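Local structure of SnoK (Streptomyces nogalater, 5EPA) at residues Glu58-Lys63 with Gln86-Leu91. The protein is an iron- and 2-oxoglutarate-binding non-heme carbocyclase of nogalamycin biosynthesis, probably using the oxidative chemistry of its dioxygenase relatives. Residues are numbered along the deposited sequence; the frame is centred on the assembly and turned at random.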
ATOM      1  N   GLU A  58      -2.107  16.160   6.638  1.00 30.15           N
ATOM      2  CA  GLU A  58      -1.774  16.781   7.923  1.00 31.81           C
ATOM      3  C   GLU A  58      -3.065  17.195   8.655  1.00 32.78           C
ATOM      4  O   GLU A  58      -3.164  17.026   9.870  1.00 33.75           O
ATOM      5  CB  GLU A  58      -0.795  17.962   7.753  1.00 34.10           C
ATOM      6  CG  GLU A  58       0.675  17.530   7.545  1.00 36.22           C
ATOM      7  CD  GLU A  58       1.555  18.599   6.877  1.00 41.40           C
ATOM      8  OE1 GLU A  58       1.105  19.770   6.653  1.00 43.82           O
ATOM      9  OE2 GLU A  58       2.738  18.259   6.595  1.00 46.17           O
ATOM     10  N   GLU A  59      -4.043  17.715   7.925  1.00 32.39           N
ATOM     11  CA  GLU A  59      -5.313  18.061   8.527  1.00 33.27           C
ATOM     12  C   GLU A  59      -6.017  16.822   9.096  1.00 31.12           C
ATOM     13  O   GLU A  59      -6.534  16.858  10.217  1.00 31.20           O
ATOM     14  CB  GLU A  59      -6.234  18.778   7.537  1.00 35.63           C
ATOM     15  CG  GLU A  59      -5.783  20.202   7.204  1.00 38.29           C
ATOM     16  CD  GLU A  59      -6.542  20.801   6.040  1.00 40.12           C
ATOM     17  OE1 GLU A  59      -7.787  20.810   6.080  1.00 42.50           O
ATOM     18  OE2 GLU A  59      -5.898  21.223   5.053  1.00 42.38           O
ATOM     19  N   VAL A  60      -5.991  15.719   8.359  1.00 28.03           N
ATOM     20  CA  VAL A  60      -6.586  14.488   8.859  1.00 26.68           C
ATOM     21  C   VAL A  60      -5.876  13.984  10.153  1.00 26.64           C
ATOM     22  O   VAL A  60      -6.517  13.630  11.134  1.00 25.93           O
ATOM     23  CB  VAL A  60      -6.541  13.409   7.801  1.00 25.47           C
ATOM     24  CG1 VAL A  60      -6.958  12.082   8.376  1.00 24.91           C
ATOM     25  CG2 VAL A  60      -7.407  13.782   6.629  1.00 25.44           C
ATOM     26  N   LEU A  61      -4.549  14.000  10.155  1.00 26.60           N
ATOM     27  CA  LEU A  61      -3.813  13.606  11.337  1.00 26.99           C
ATOM     28  C   LEU A  61      -4.229  14.449  12.551  1.00 29.13           C
ATOM     29  O   LEU A  61      -4.346  13.941  13.644  1.00 28.67           O
ATOM     30  CB  LEU A  61      -2.302  13.699  11.104  1.00 25.94           C
ATOM     31  CG  LEU A  61      -1.697  12.622  10.182  1.00 24.91           C
ATOM     32  CD1 LEU A  61      -0.369  13.084   9.620  1.00 24.90           C
ATOM     33  CD2 LEU A  61      -1.562  11.298  10.908  1.00 23.93           C
ATOM     34  N   GLU A  62      -4.356  15.737  12.352  1.00 31.47           N
ATOM     35  CA  GLU A  62      -4.682  16.633  13.447  1.00 35.32           C
ATOM     36  C   GLU A  62      -6.090  16.352  13.972  1.00 34.89           C
ATOM     37  O   GLU A  62      -6.322  16.304  15.162  1.00 34.57           O
ATOM     38  CB  GLU A  62      -4.488  18.107  13.023  1.00 39.39           C
ATOM     39  CG  GLU A  62      -4.886  19.095  14.112  1.00 45.04           C
ATOM     40  CD  GLU A  62      -6.329  19.616  14.141  1.00 52.85           C
ATOM     41  OE1 GLU A  62      -7.229  19.117  13.414  1.00 58.62           O
ATOM     42  OE2 GLU A  62      -6.583  20.546  14.961  1.00 61.14           O
ATOM     43  N   LYS A  63      -7.012  16.125  13.064  1.00 34.30           N
ATOM     44  CA  LYS A  63      -8.429  15.967  13.390  1.00 34.75           C
ATOM     45  C   LYS A  63      -8.788  14.584  13.961  1.00 33.17           C
ATOM     46  O   LYS A  63      -9.495  14.464  14.951  1.00 32.05           O
ATOM     47  CB  LYS A  63      -9.237  16.162  12.116  1.00 36.61           C
ATOM     48  CG  LYS A  63     -10.736  16.075  12.409  1.00 39.20           C
ATOM     49  CD  LYS A  63     -11.637  16.489  11.249  1.00 41.84           C
ATOM     50  CE  LYS A  63     -12.979  15.778  11.391  1.00 43.75           C
ATOM     51  NZ  LYS A  63     -14.003  16.395  10.534  1.00 45.26           N
ATOM     52  N   GLN A  86     -11.452   8.774   3.087  1.00 25.12           N
ATOM     53  CA  GLN A  86     -12.873   9.050   3.397  1.00 26.16           C
ATOM     54  C   GLN A  86     -12.965  10.196   4.350  1.00 27.33           C
ATOM     55  O   GLN A  86     -14.054  10.701   4.597  1.00 28.73           O
ATOM     56  CB  GLN A  86     -13.533   7.845   4.061  1.00 26.50           C
ATOM     57  CG  GLN A  86     -13.639   6.607   3.202  1.00 26.98           C
ATOM     58  CD  GLN A  86     -14.123   5.374   3.957  1.00 28.47           C
ATOM     59  OE1 GLN A  86     -14.722   5.475   5.039  1.00 30.43           O
ATOM     60  NE2 GLN A  86     -13.876   4.193   3.391  1.00 28.75           N
ATOM     61  N   LYS A  87     -11.839  10.603   4.929  1.00 27.99           N
ATOM     62  CA  LYS A  87     -11.856  11.518   6.087  1.00 29.42           C
ATOM     63  C   LYS A  87     -11.459  12.949   5.752  1.00 30.26           C
ATOM     64  O   LYS A  87     -11.363  13.798   6.632  1.00 30.04           O
ATOM     65  CB  LYS A  87     -10.997  10.940   7.208  1.00 30.21           C
ATOM     66  CG  LYS A  87     -11.706   9.763   7.854  1.00 31.36           C
ATOM     67  CD  LYS A  87     -10.807   8.833   8.618  1.00 32.27           C
ATOM     68  CE  LYS A  87     -11.601   7.596   9.034  1.00 33.24           C
ATOM     69  NZ  LYS A  87     -10.723   6.681   9.820  1.00 34.85           N
ATOM     70  N   HIS A  88     -11.263  13.218   4.467  1.00 30.75           N
ATOM     71  CA  HIS A  88     -11.068  14.574   3.997  1.00 32.35           C
ATOM     72  C   HIS A  88     -11.664  14.644   2.590  1.00 33.18           C
ATOM     73  O   HIS A  88     -11.403  13.785   1.761  1.00 32.36           O
ATOM     74  CB  HIS A  88      -9.586  14.899   3.978  1.00 33.10           C
ATOM     75  CG  HIS A  88      -9.298  16.365   3.878  1.00 34.80           C
ATOM     76  ND1 HIS A  88      -9.538  17.089   2.734  1.00 35.41           N
ATOM     77  CD2 HIS A  88      -8.797  17.245   4.780  1.00 35.14           C
ATOM     78  CE1 HIS A  88      -9.198  18.352   2.931  1.00 35.62           C
ATOM     79  NE2 HIS A  88      -8.742  18.473   4.163  1.00 35.53           N
ATOM     80  N   PRO A  89     -12.492  15.645   2.317  1.00 33.84           N
ATOM     81  CA  PRO A  89     -13.063  15.833   0.968  1.00 34.67           C
ATOM     82  C   PRO A  89     -12.028  15.770  -0.187  1.00 34.48           C
ATOM     83  O   PRO A  89     -12.310  15.167  -1.202  1.00 34.46           O
ATOM     84  CB  PRO A  89     -13.668  17.229   1.028  1.00 36.32           C
ATOM     85  CG  PRO A  89     -13.887  17.493   2.486  1.00 36.68           C
ATOM     86  CD  PRO A  89     -12.862  16.712   3.250  1.00 35.02           C
ATOM     87  N   GLU A  90     -10.897  16.452  -0.052  1.00 33.85           N
ATOM     88  CA  GLU A  90      -9.876  16.524  -1.103  1.00 34.45           C
ATOM     89  C   GLU A  90      -9.154  15.209  -1.400  1.00 31.42           C
ATOM     90  O   GLU A  90      -8.566  15.076  -2.467  1.00 30.67           O
ATOM     91  CB  GLU A  90      -8.816  17.597  -0.793  1.00 36.99           C
ATOM     92  CG  GLU A  90      -9.327  19.028  -1.017  1.00 42.54           C
ATOM     93  CD  GLU A  90      -8.429  20.123  -0.396  1.00 46.68           C
ATOM     94  OE1 GLU A  90      -7.206  19.802  -0.143  1.00 54.22           O
ATOM     95  OE2 GLU A  90      -8.922  21.260  -0.160  1.00 43.03           O
ATOM     96  N   LEU A  91      -9.233  14.227  -0.503  1.00 29.67           N
ATOM     97  CA  LEU A  91      -8.470  12.980  -0.714  1.00 28.31           C
ATOM     98  C   LEU A  91      -9.134  12.017  -1.683  1.00 28.34           C
ATOM     99  O   LEU A  91      -8.519  11.048  -2.122  1.00 26.16           O
ATOM    100  CB  LEU A  91      -8.157  12.290   0.605  1.00 26.81           C
ATOM    101  CG  LEU A  91      -7.176  13.082   1.449  1.00 26.30           C
ATOM    102  CD1 LEU A  91      -6.936  12.382   2.762  1.00 25.22           C
ATOM    103  CD2 LEU A  91      -5.859  13.331   0.730  1.00 26.00           C
TER
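A histidine-carboxylate hydrogen bond, His88 to Glu59, ties the helix 47-64 of this PhyH-family, cupin-clan fold to the connection between strand 76-81 and helix 92-95, away from the iron and 2-oxoglutarate sites. NE2 of His88 donates to OE1 of Glu59 at 3.2 Å, with an N-H...O angle of 162°. The acceptor lies almost exactly in the imidazole plane, yet the carboxylate is turned 73° against the ring, and the N-H comes to OE1 from above the carboxylate plane, 68° out of it. With CG anti to its carbonyl carbon, the glutamate runs extended past CG and brings this oxygen to the edge of the ring. At the other ring nitrogen, ND1 of His88 accepts from the backbone N of Glu90 at 3.2 Å, again in plane, so imidazole rotation is fixed from two directions and the ring is joined to the 3-10 segment 89-91 at its middle residue. Beside the NE2 bond, at the edge of the ring, the contact is apolar: CG2 of Val60 packs on CB of His88 at 3.6 Å and meets CD1 of Leu91 at 4.1 Å. Val60 also touches Val81 of strand 76-81, while Leu91 and His88 both rest on Ala56, one turn back along the helix. An alanine in place of His88 would probably leave the Glu59 carboxylate and the Glu90 N-H without these mates, and open a gap beside the helix. The acceptor role of ND1 is consistent with a neutral ring protonated at NE2; the imidazole thus bridges helix and loop, donating at one nitrogen and accepting at the other, and the nearby carboxylate would probably polarise its N-H.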